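Local coordinates for protein kojibiose phosphorylase (Gut metagenome, PDB 6W0P) that belongs to glycoside hydrolase family 65, with a helical central catalytic domain set between a mutarotase-like N-terminal domain and a small C-terminal domain, at residues I427-Y430 with M431-Y434; K438-N442 with Y443-M447; F593-L596 with Y597-E600; I676-F680 with G681-I685. All coordinates share one frame; numbering follows the deposited sequence. Where two conformers were deposited one is given.

Contact 1 of 4, residues I427-Y430 with M431-Y434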
loop_
_atom_site.group_PDB
_atom_site.type_symbol
_atom_site.label_atom_id
_atom_site.label_comp_id
_atom_site.label_asym_id
_atom_site.label_seq_id
_atom_site.Cartn_x
_atom_site.Cartn_y
_atom_site.Cartn_z
ATOM N N ILE A 427 14.095 29.007 -4.940
ATOM C CA ILE A 427 15.219 29.676 -5.657
ATOM C C ILE A 427 14.700 31.000 -6.219
ATOM O O ILE A 427 15.324 32.054 -5.927
ATOM C CB ILE A 427 15.819 28.765 -6.735
ATOM C CG1 ILE A 427 16.614 27.609 -6.125
ATOM C CG2 ILE A 427 16.662 29.557 -7.721
ATOM C CD1 ILE A 427 16.802 26.441 -7.078
ATOM N N TYR A 428 13.591 30.944 -6.963
ATOM C CA TYR A 428 12.878 32.098 -7.563
ATOM C C TYR A 428 12.498 33.139 -6.497
ATOM O O TYR A 428 12.767 34.336 -6.679
ATOM C CB TYR A 428 11.648 31.593 -8.309
ATOM C CG TYR A 428 10.647 32.652 -8.685
ATOM C CD1 TYR A 428 10.850 33.494 -9.768
ATOM C CD2 TYR A 428 9.469 32.794 -7.967
ATOM C CE1 TYR A 428 9.923 34.469 -10.110
ATOM C CE2 TYR A 428 8.526 33.751 -8.307
ATOM C CZ TYR A 428 8.755 34.594 -9.377
ATOM O OH TYR A 428 7.790 35.518 -9.680
ATOM N N HIS A 429 11.885 32.716 -5.395
ATOM C CA HIS A 429 11.439 33.622 -4.308
ATOM C C HIS A 429 12.667 34.301 -3.687
ATOM O O HIS A 429 12.646 35.524 -3.466
ATOM C CB HIS A 429 10.566 32.854 -3.302
ATOM C CG HIS A 429 9.633 33.715 -2.525
ATOM N ND1 HIS A 429 8.804 33.201 -1.547
ATOM C CD2 HIS A 429 9.446 35.047 -2.529
ATOM C CE1 HIS A 429 8.113 34.194 -1.011
ATOM N NE2 HIS A 429 8.493 35.343 -1.589
ATOM N N TYR A 430 13.728 33.530 -3.477
ATOM C CA TYR A 430 14.997 33.998 -2.881
ATOM C C TYR A 430 15.614 35.098 -3.761
ATOM O O TYR A 430 16.046 36.160 -3.239
ATOM C CB TYR A 430 15.972 32.831 -2.743
ATOM C CG TYR A 430 17.303 33.263 -2.202
ATOM C CD1 TYR A 430 17.392 33.740 -0.909
ATOM C CD2 TYR A 430 18.455 33.239 -2.977
ATOM C CE1 TYR A 430 18.597 34.169 -0.380
ATOM C CE2 TYR A 430 19.671 33.655 -2.458
ATOM C CZ TYR A 430 19.735 34.138 -1.158
ATOM O OH TYR A 430 20.895 34.573 -0.601
ATOM N N MET A 431 15.689 34.827 -5.068
ATOM C CA MET A 431 16.274 35.761 -6.056
ATOM C C MET A 431 15.363 36.993 -6.133
ATOM O O MET A 431 15.890 38.104 -6.297
ATOM C CB MET A 431 16.423 35.097 -7.432
ATOM C CG MET A 431 17.441 33.962 -7.423
ATOM S SD MET A 431 19.142 34.526 -7.041
ATOM C CE MET A 431 19.432 35.563 -8.476
ATOM N N LYS A 432 14.056 36.814 -5.959
ATOM C CA LYS A 432 13.098 37.935 -6.054
ATOM C C LYS A 432 13.298 38.888 -4.862
ATOM O O LYS A 432 13.113 40.081 -5.049
ATOM C CB LYS A 432 11.669 37.405 -6.139
ATOM C CG LYS A 432 10.613 38.491 -6.257
ATOM C CD LYS A 432 9.251 38.041 -5.810
ATOM C CE LYS A 432 8.310 37.678 -6.940
ATOM N NZ LYS A 432 6.961 37.359 -6.399
ATOM N N ILE A 433 13.694 38.392 -3.691
ATOM C CA ILE A 433 13.919 39.254 -2.496
ATOM C C ILE A 433 15.356 39.801 -2.502
ATOM O O ILE A 433 15.523 40.956 -2.100
ATOM C CB ILE A 433 13.584 38.489 -1.200
ATOM C CG1 ILE A 433 12.158 37.931 -1.204
ATOM C CG2 ILE A 433 13.840 39.365 0.012
ATOM C CD1 ILE A 433 11.077 38.967 -1.464
ATOM N N TYR A 434 16.354 39.027 -2.937
ATOM C CA TYR A 434 17.795 39.347 -2.731
ATOM C C TYR A 434 18.621 39.450 -4.017
ATOM O O TYR A 434 19.790 39.893 -3.927
ATOM C CB TYR A 434 18.426 38.268 -1.866
ATOM C CG TYR A 434 17.957 38.365 -0.447
ATOM C CD1 TYR A 434 18.358 39.426 0.346
ATOM C CD2 TYR A 434 17.093 37.423 0.089
ATOM C CE1 TYR A 434 17.942 39.520 1.662
ATOM C CE2 TYR A 434 16.672 37.504 1.400
ATOM C CZ TYR A 434 17.101 38.555 2.186
ATOM O OH TYR A 434 16.694 38.653 3.475
HETATM O O HOH W 1 5.589 35.237 -7.629
#

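Contact 2 of 4, residues K438-N442 with Y443-M447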
loop_
_atom_site.group_PDB
_atom_site.type_symbol
_atom_site.label_atom_id
_atom_site.label_comp_id
_atom_site.label_asym_id
_atom_site.label_seq_id
_atom_site.Cartn_x
_atom_site.Cartn_y
_atom_site.Cartn_z
ATOM N N LYS A 438 25.728 35.547 -7.087
ATOM C CA LYS A 438 26.729 34.513 -6.713
ATOM C C LYS A 438 26.048 33.192 -6.331
ATOM O O LYS A 438 26.543 32.137 -6.740
ATOM C CB LYS A 438 27.614 35.013 -5.572
ATOM C CG LYS A 438 28.511 36.180 -5.954
ATOM C CD LYS A 438 29.911 36.112 -5.362
ATOM C CE LYS A 438 30.820 37.221 -5.872
ATOM N NZ LYS A 438 32.025 36.683 -6.554
ATOM N N PHE A 439 24.972 33.238 -5.542
ATOM C CA PHE A 439 24.160 32.043 -5.224
ATOM C C PHE A 439 23.700 31.391 -6.538
ATOM O O PHE A 439 23.858 30.165 -6.663
ATOM C CB PHE A 439 22.944 32.365 -4.355
ATOM C CG PHE A 439 21.998 31.198 -4.329
ATOM C CD1 PHE A 439 22.320 30.056 -3.614
ATOM C CD2 PHE A 439 20.870 31.187 -5.131
ATOM C CE1 PHE A 439 21.494 28.946 -3.652
ATOM C CE2 PHE A 439 20.041 30.076 -5.156
ATOM C CZ PHE A 439 20.358 28.954 -4.424
ATOM N N MET A 440 23.142 32.164 -7.477
ATOM C CA MET A 440 22.570 31.593 -8.724
ATOM C C MET A 440 23.712 30.952 -9.539
ATOM O O MET A 440 23.598 29.756 -9.873
ATOM C CB MET A 440 21.818 32.651 -9.539
ATOM C CG MET A 440 21.189 32.135 -10.827
ATOM S SD MET A 440 19.926 30.838 -10.598
ATOM C CE MET A 440 18.548 31.806 -9.985
ATOM N N GLN A 441 24.807 31.676 -9.779
ATOM C CA GLN A 441 25.969 31.167 -10.562
ATOM C C GLN A 441 26.518 29.892 -9.907
ATOM O O GLN A 441 26.639 28.884 -10.594
ATOM C CB GLN A 441 27.064 32.234 -10.661
ATOM C CG GLN A 441 28.252 31.840 -11.541
ATOM C CD GLN A 441 27.861 31.507 -12.964
ATOM O OE1 GLN A 441 27.459 32.370 -13.750
ATOM N NE2 GLN A 441 27.976 30.236 -13.308
ATOM N N ASN A 442 26.840 29.933 -8.617
ATOM C CA ASN A 442 27.601 28.844 -7.946
ATOM C C ASN A 442 26.692 27.630 -7.660
ATOM O O ASN A 442 27.242 26.520 -7.592
ATOM C CB ASN A 442 28.306 29.356 -6.686
ATOM C CG ASN A 442 29.331 30.431 -6.967
ATOM O OD1 ASN A 442 29.671 30.669 -8.120
ATOM N ND2 ASN A 442 29.851 31.059 -5.927
ATOM N N TYR A 443 25.366 27.816 -7.530
ATOM C CA TYR A 443 24.422 26.779 -7.020
ATOM C C TYR A 443 23.097 26.744 -7.796
ATOM O O TYR A 443 22.692 25.671 -8.248
ATOM C CB TYR A 443 24.174 27.004 -5.531
ATOM C CG TYR A 443 25.434 26.997 -4.713
ATOM C CD1 TYR A 443 26.184 25.840 -4.594
ATOM C CD2 TYR A 443 25.910 28.151 -4.108
ATOM C CE1 TYR A 443 27.366 25.814 -3.872
ATOM C CE2 TYR A 443 27.084 28.139 -3.371
ATOM C CZ TYR A 443 27.813 26.967 -3.254
ATOM O OH TYR A 443 28.966 26.928 -2.526
ATOM N N GLY A 444 22.429 27.890 -7.918
ATOM C CA GLY A 444 21.032 28.004 -8.381
ATOM C C GLY A 444 20.803 27.355 -9.727
ATOM O O GLY A 444 19.922 26.503 -9.833
ATOM N N ILE A 445 21.581 27.753 -10.723
ATOM C CA ILE A 445 21.440 27.282 -12.127
ATOM C C ILE A 445 21.504 25.755 -12.127
ATOM O O ILE A 445 20.620 25.140 -12.711
ATOM C CB ILE A 445 22.515 27.932 -13.011
ATOM C CG1 ILE A 445 22.421 29.457 -12.948
ATOM C CG2 ILE A 445 22.435 27.405 -14.444
ATOM C CD1 ILE A 445 23.591 30.180 -13.590
ATOM N N GLU A 446 22.501 25.172 -11.458
ATOM C CA GLU A 446 22.676 23.702 -11.400
ATOM C C GLU A 446 21.379 23.043 -10.897
ATOM O O GLU A 446 20.897 22.100 -11.572
ATOM C CB GLU A 446 23.863 23.315 -10.522
ATOM C CG GLU A 446 24.199 21.841 -10.671
ATOM C CD GLU A 446 25.256 21.328 -9.722
ATOM O OE1 GLU A 446 25.975 22.166 -9.153
ATOM O OE2 GLU A 446 25.342 20.093 -9.540
ATOM N N MET A 447 20.844 23.527 -9.769
ATOM C CA MET A 447 19.598 23.016 -9.135
ATOM C C MET A 447 18.434 23.141 -10.113
ATOM O O MET A 447 17.620 22.204 -10.154
ATOM C CB MET A 447 19.245 23.796 -7.869
ATOM C CG MET A 447 20.249 23.600 -6.780
ATOM S SD MET A 447 19.968 24.719 -5.428
ATOM C CE MET A 447 18.798 23.743 -4.481
HETATM O O HOH W 2 25.118 26.410 -10.325
#

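Contact 3 of 4, residues F593-L596 with Y597-E600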
loop_
_atom_site.group_PDB
_atom_site.type_symbol
_atom_site.label_atom_id
_atom_site.label_comp_id
_atom_site.label_asym_id
_atom_site.label_seq_id
_atom_site.Cartn_x
_atom_site.Cartn_y
_atom_site.Cartn_z
ATOM N N PHE A 593 -1.289 27.550 -6.201
ATOM C CA PHE A 593 -0.421 28.211 -7.212
ATOM C C PHE A 593 -0.903 29.657 -7.407
ATOM O O PHE A 593 -0.095 30.511 -7.702
ATOM C CB PHE A 593 -0.259 27.387 -8.491
ATOM C CG PHE A 593 -1.440 27.355 -9.415
ATOM C CD1 PHE A 593 -1.717 28.429 -10.243
ATOM C CD2 PHE A 593 -2.234 26.227 -9.498
ATOM C CE1 PHE A 593 -2.795 28.398 -11.113
ATOM C CE2 PHE A 593 -3.295 26.181 -10.384
ATOM C CZ PHE A 593 -3.575 27.271 -11.186
ATOM N N MET A 594 -2.183 29.927 -7.196
ATOM C CA MET A 594 -2.724 31.290 -7.312
ATOM C C MET A 594 -2.145 32.140 -6.175
ATOM O O MET A 594 -1.722 33.276 -6.451
ATOM C CB MET A 594 -4.247 31.260 -7.325
ATOM C CG MET A 594 -4.774 30.606 -8.603
ATOM S SD MET A 594 -6.509 30.937 -8.992
ATOM C CE MET A 594 -6.337 32.602 -9.642
ATOM N N PHE A 595 -1.983 31.578 -4.967
ATOM C CA PHE A 595 -1.297 32.276 -3.845
ATOM C C PHE A 595 0.172 32.545 -4.203
ATOM O O PHE A 595 0.627 33.684 -3.999
ATOM C CB PHE A 595 -1.355 31.440 -2.571
ATOM C CG PHE A 595 -0.414 31.893 -1.488
ATOM C CD1 PHE A 595 -0.658 33.061 -0.783
ATOM C CD2 PHE A 595 0.660 31.106 -1.109
ATOM C CE1 PHE A 595 0.190 33.469 0.231
ATOM C CE2 PHE A 595 1.511 31.512 -0.087
ATOM C CZ PHE A 595 1.283 32.699 0.565
ATOM N N LEU A 596 0.895 31.534 -4.715
ATOM C CA LEU A 596 2.375 31.625 -4.908
ATOM C C LEU A 596 2.687 32.671 -5.985
ATOM O O LEU A 596 3.857 33.135 -6.072
ATOM C CB LEU A 596 2.971 30.261 -5.265
ATOM C CG LEU A 596 2.882 29.168 -4.194
ATOM C CD1 LEU A 596 3.395 27.847 -4.757
ATOM C CD2 LEU A 596 3.659 29.540 -2.926
ATOM N N TYR A 597 1.678 33.004 -6.783
ATOM C CA TYR A 597 1.752 33.927 -7.941
ATOM C C TYR A 597 0.573 34.905 -7.913
ATOM O O TYR A 597 0.053 35.279 -9.005
ATOM C CB TYR A 597 1.821 33.101 -9.224
ATOM C CG TYR A 597 3.154 32.440 -9.444
ATOM C CD1 TYR A 597 4.266 33.151 -9.870
ATOM C CD2 TYR A 597 3.287 31.085 -9.231
ATOM C CE1 TYR A 597 5.490 32.523 -10.066
ATOM C CE2 TYR A 597 4.493 30.440 -9.428
ATOM C CZ TYR A 597 5.596 31.157 -9.845
ATOM O OH TYR A 597 6.745 30.450 -10.021
ATOM N N MET A 598 0.183 35.350 -6.717
ATOM C CA MET A 598 -0.987 36.250 -6.484
ATOM C C MET A 598 -0.863 37.512 -7.357
ATOM O O MET A 598 -1.906 38.033 -7.800
ATOM C CB MET A 598 -1.098 36.649 -5.005
ATOM C CG MET A 598 0.122 37.395 -4.459
ATOM S SD MET A 598 -0.046 37.970 -2.743
ATOM C CE MET A 598 -0.554 36.462 -1.914
ATOM N N GLU A 599 0.368 37.973 -7.617
ATOM C CA GLU A 599 0.625 39.231 -8.381
ATOM C C GLU A 599 0.123 39.121 -9.831
ATOM O O GLU A 599 -0.149 40.163 -10.411
ATOM C CB GLU A 599 2.098 39.664 -8.309
ATOM C CG GLU A 599 3.074 38.881 -9.192
ATOM C CD GLU A 599 3.707 37.671 -8.527
ATOM O OE1 GLU A 599 3.221 37.265 -7.416
ATOM O OE2 GLU A 599 4.670 37.112 -9.114
ATOM N N GLU A 600 -0.027 37.926 -10.408
ATOM C CA GLU A 600 -0.399 37.731 -11.838
ATOM C C GLU A 600 -1.911 37.550 -12.012
ATOM O O GLU A 600 -2.367 37.508 -13.179
ATOM C CB GLU A 600 0.304 36.500 -12.403
ATOM C CG GLU A 600 1.769 36.747 -12.681
ATOM C CD GLU A 600 2.620 35.497 -12.706
ATOM O OE1 GLU A 600 2.063 34.399 -12.963
ATOM O OE2 GLU A 600 3.836 35.634 -12.461
HETATM O O HOH W 1 5.589 35.237 -7.629
#

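Contact 4 of 4, residues I676-F680 with G681-I685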
loop_
_atom_site.group_PDB
_atom_site.type_symbol
_atom_site.label_atom_id
_atom_site.label_comp_id
_atom_site.label_asym_id
_atom_site.label_seq_id
_atom_site.Cartn_x
_atom_site.Cartn_y
_atom_site.Cartn_z
ATOM N N ILE A 676 -0.710 37.099 8.913
ATOM C CA ILE A 676 -0.661 38.516 9.395
ATOM C C ILE A 676 -0.070 39.404 8.286
ATOM O O ILE A 676 -0.745 40.400 7.938
ATOM C CB ILE A 676 0.075 38.630 10.744
ATOM C CG1 ILE A 676 -0.769 38.015 11.873
ATOM C CG2 ILE A 676 0.446 40.083 11.014
ATOM C CD1 ILE A 676 -0.074 37.937 13.249
ATOM N N VAL A 677 1.070 39.024 7.688
ATOM C CA VAL A 677 1.863 39.930 6.799
ATOM C C VAL A 677 1.391 39.837 5.335
ATOM O O VAL A 677 1.193 40.908 4.714
ATOM C CB VAL A 677 3.372 39.701 6.953
ATOM C CG1 VAL A 677 4.171 40.519 5.966
ATOM C CG2 VAL A 677 3.842 40.022 8.359
ATOM N N TYR A 678 1.197 38.649 4.779
ATOM C CA TYR A 678 0.614 38.476 3.424
ATOM C C TYR A 678 -0.896 38.744 3.452
ATOM O O TYR A 678 -1.429 39.246 2.458
ATOM C CB TYR A 678 0.886 37.088 2.853
ATOM C CG TYR A 678 2.306 36.880 2.399
ATOM C CD1 TYR A 678 2.844 37.625 1.361
ATOM C CD2 TYR A 678 3.115 35.925 2.987
ATOM C CE1 TYR A 678 4.153 37.445 0.931
ATOM C CE2 TYR A 678 4.422 35.726 2.563
ATOM C CZ TYR A 678 4.948 36.502 1.547
ATOM O OH TYR A 678 6.217 36.264 1.115
ATOM N N GLY A 679 -1.551 38.401 4.561
ATOM C CA GLY A 679 -3.013 38.462 4.706
ATOM C C GLY A 679 -3.465 39.863 5.052
ATOM O O GLY A 679 -3.736 40.644 4.123
ATOM N N PHE A 680 -3.568 40.166 6.340
ATOM C CA PHE A 680 -4.052 41.476 6.817
ATOM C C PHE A 680 -3.159 42.569 6.237
ATOM O O PHE A 680 -3.724 43.554 5.803
ATOM C CB PHE A 680 -4.159 41.501 8.336
ATOM C CG PHE A 680 -5.188 40.541 8.878
ATOM C CD1 PHE A 680 -6.529 40.669 8.548
ATOM C CD2 PHE A 680 -4.819 39.503 9.708
ATOM C CE1 PHE A 680 -7.470 39.774 9.033
ATOM C CE2 PHE A 680 -5.761 38.617 10.194
ATOM C CZ PHE A 680 -7.075 38.742 9.848
ATOM N N GLY A 681 -1.840 42.383 6.182
ATOM C CA GLY A 681 -0.898 43.403 5.673
ATOM C C GLY A 681 -0.957 43.560 4.160
ATOM O O GLY A 681 -0.599 44.643 3.675
ATOM N N GLY A 682 -1.393 42.533 3.427
ATOM C CA GLY A 682 -1.416 42.516 1.950
ATOM C C GLY A 682 -0.029 42.665 1.340
ATOM O O GLY A 682 0.079 43.155 0.225
ATOM N N LEU A 683 1.019 42.211 2.019
ATOM C CA LEU A 683 2.392 42.292 1.467
ATOM C C LEU A 683 2.481 41.530 0.131
ATOM O O LEU A 683 1.961 40.407 0.017
ATOM C CB LEU A 683 3.384 41.739 2.490
ATOM C CG LEU A 683 4.801 41.556 1.950
ATOM C CD1 LEU A 683 5.454 42.890 1.692
ATOM C CD2 LEU A 683 5.629 40.729 2.917
ATOM N N MET A 684 3.111 42.155 -0.854
ATOM C CA MET A 684 3.388 41.567 -2.186
ATOM C C MET A 684 4.496 42.390 -2.853
ATOM O O MET A 684 4.444 43.652 -2.805
ATOM C CB MET A 684 2.098 41.569 -3.020
ATOM C CG MET A 684 2.223 40.995 -4.415
ATOM S SD MET A 684 0.654 41.094 -5.380
ATOM C CE MET A 684 0.464 42.856 -5.641
ATOM N N ILE A 685 5.482 41.712 -3.433
ATOM C CA ILE A 685 6.510 42.341 -4.315
ATOM C C ILE A 685 6.036 42.202 -5.765
ATOM O O ILE A 685 5.901 41.079 -6.235
ATOM C CB ILE A 685 7.899 41.707 -4.124
ATOM C CG1 ILE A 685 8.285 41.578 -2.650
ATOM C CG2 ILE A 685 8.954 42.452 -4.939
ATOM C CD1 ILE A 685 8.381 42.887 -1.908
HETATM O O HOH W 3 -0.455 39.669 0.041
#

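Contact 1 of 4, residues I427-Y430 with M431-Y434
Ile427 and Met431 meet one helical turn apart. The Ile427 carbonyl oxygen takes the Met431 N-H in a bond of 2.9 Å, and CG of the methionine rests against that same oxygen. Next along the chain, Tyr428 swings its ring back beside its own carbonyl (chi1 166°), which carries its hydroxyl obliquely across the Lys432 chain: Tyr428 OH lies 3.5 Å from Lys432 CE. A water in the plane of the phenol accepts from both polar ends, 3.0 Å from Tyr428 OH and 2.8 Å from Lys432 NZ, and so bridges the two side chains across one helical turn. These are i to i+4 pairings on the last turns of helix 418-434, one of the helices of the family's (alpha/alpha)6-barrel catalytic domain. His429 runs side by side with Ile433, the imidazole CD2 standing 4.2 Å from Ile433 CG1. Tyr430 comes last. Its side chain crosses that of Tyr434 at about a right angle with the ring planes 42° apart, CE1 of Tyr430 reaching CD2 of Tyr434 at 3.6 Å. Met431 SD adds an oblique Met-aromatic contact, 5.5 Å from the Tyr430 ring centroid, while the Tyr430 hydroxyl bonds to Asp436 and Gln365.

Contact 2 of 4, residues K438-N442 with Y443-M447
The Phe439 ring has Gly444 N over one face, toward the rim, and meets Tyr443 CB obliquely with its CE1, at a point where helix 437-458, part of the helical catalytic domain, widens into a pi-type turn. The Phe439 carbonyl takes two N-H groups here, from Tyr443 N at 2.9 Å and from Gly444 N at 3.0 Å, which come from opposite faces of its plane. One residue on, the wide spacing is plain, since the Met440 carbonyl accepts from Ile445, five positions ahead.

The packing is tight on the buried flank. Gly444 has no side chain, and its backbone fits between the Phe439 ring and the sulfur of Met440. The methionine doubles back at chi2 and chi3, bending round so that its chain crosses Ile445 at about a right angle: Met440 CG touches Ile445 CG1 at 3.6 Å. Ile427 and Met431 of helix 418-434 and Ile503 of helix 487-504 close in around Met440.

The solvent side belongs to Asn442. This exposed residue puts its CB over one face of the Tyr443 ring, 4.0 Å from the centroid and 23° off the normal, a CH-pi contact between chain neighbours. The tyrosine itself is backed by Tyr376 of helix 365-376, which meets it edge-to-face. As a separate feature, the wide turn takes in a water, which donates to Gln441 O at 2.9 Å and accepts from Glu446 N at 3.1 Å. Across the turn, the bond from Ile445 N to Met440 O is nearly straight: 3.0 Å, with 172° at the hydrogen.

Contact 3 of 4, residues F593-L596 with Y597-E600
The Tyr597 ring has the Leu596 carbonyl oxygen over one face, 3.5 Å from its CG, and the Phe593 carbonyl oxygen at its edge, in the ring plane and 3.8 Å from CD2. Carbonyls of the last helical turn thus meet the phenol in two quite different ways. The Phe595 ring receives the methyl of Met598 obliquely: the two side chains lie side by side and point the same way, with Phe595 CD1 3.6 Å from Met598 CE. Met598 was modelled in two conformers, so this contact is less certain than the others.

The helix runs out here. Tyr597 leaves helical backbone angles, and its N-H is shared between two weak bonds, to Phe593 O at 3.2 Å and to Met594 O at 3.4 Å. Met598 N then bonds to Phe595 O at 3.2 Å, only three residues back and from above the carbonyl plane, as the chain tightens into the 3-10 turn 598-600. The end of the helix is stitched further by a water that donates to Leu596 O at 3.1 Å and to Glu599 OE2 at 2.6 Å. Glu599 bends back at chi2 (-91°), which turns its carboxylate toward this water. Leu596 O also accepts from the Tyr425 hydroxyl.

This is the C-terminal exit of helix 590-596 in the catalytic domain. Helix 487-504 packs on Phe593 and Leu596, and its Lys495 makes a cation-pi contact with Tyr597. Helix 624-634 receives Phe595 and Met598, while helix 418-434 presents Phe424 to Tyr597 and Tyr428 to Glu599.

Contact 4 of 4, residues I676-F680 with G681-I685
Hydrogen bonds from Gly681, Gly682 and Leu683 back to the last turn of helix 666-680 close its C-terminal end. Gly681 N reaches Ile676 O at 2.9 Å, five residues back, as a pi-type turn requires. Leu683 N spans six to Val677 O at 3.0 Å, both donors lying in the carbonyl planes. Gly682 N bonds to Gly679 O at 3.1 Å, from above the plane. Gly682 is the first residue to leave helical angles, its positive phi (61°) suiting glycine. Its CA adds a CA-H...O contact to Tyr678 O, and one water donates to both Tyr678 O and Leu683 O.

Apolar contact centres on Leu683. Its CG lies opposite its backbone N (chi1 170°), and CD2 presses on Val677 CG1 at 3.4 Å, tighter than normal for carbons, the two side chains side by side and pointing the same way.

Tyr678 turns its ring edge to the Leu683 carbonyl, CD1 lying 3.2 Å from Leu683 O.

From here the chain enters strand 684-686 of the C-terminal part, paired antiparallel with 689-692. Strand 702-709 packs against Val677 and Leu683, helix 638-645 against Ile676 and Phe680, and helix 418-434 against Tyr678 and Ile685.

Overall arrangement
Contact 1 touches all three others. Contacts 1 and 2 join successive helices by apolar packing. Contacts 1 and 3 share a water bridging Lys432 and Glu599, whose direct ion pair is long and weak. His429 meets Tyr678 of contact 4, and Met684 joins contacts 3 and 4. Contact 2 does not touch contacts 3 and 4, nearest atoms lying about 12 and 15 Å apart. All are largely buried, though Asn442 brings contact 2 to the surface. Contact 1 closes helix 418-434 with i to i+4 bonds; contact 2, inside helix 437-458, has a pi-type turn round a glycine; contacts 3 and 4 leave their helices, one by weak and 3-10 bonds, the other by wide bonds and glycines.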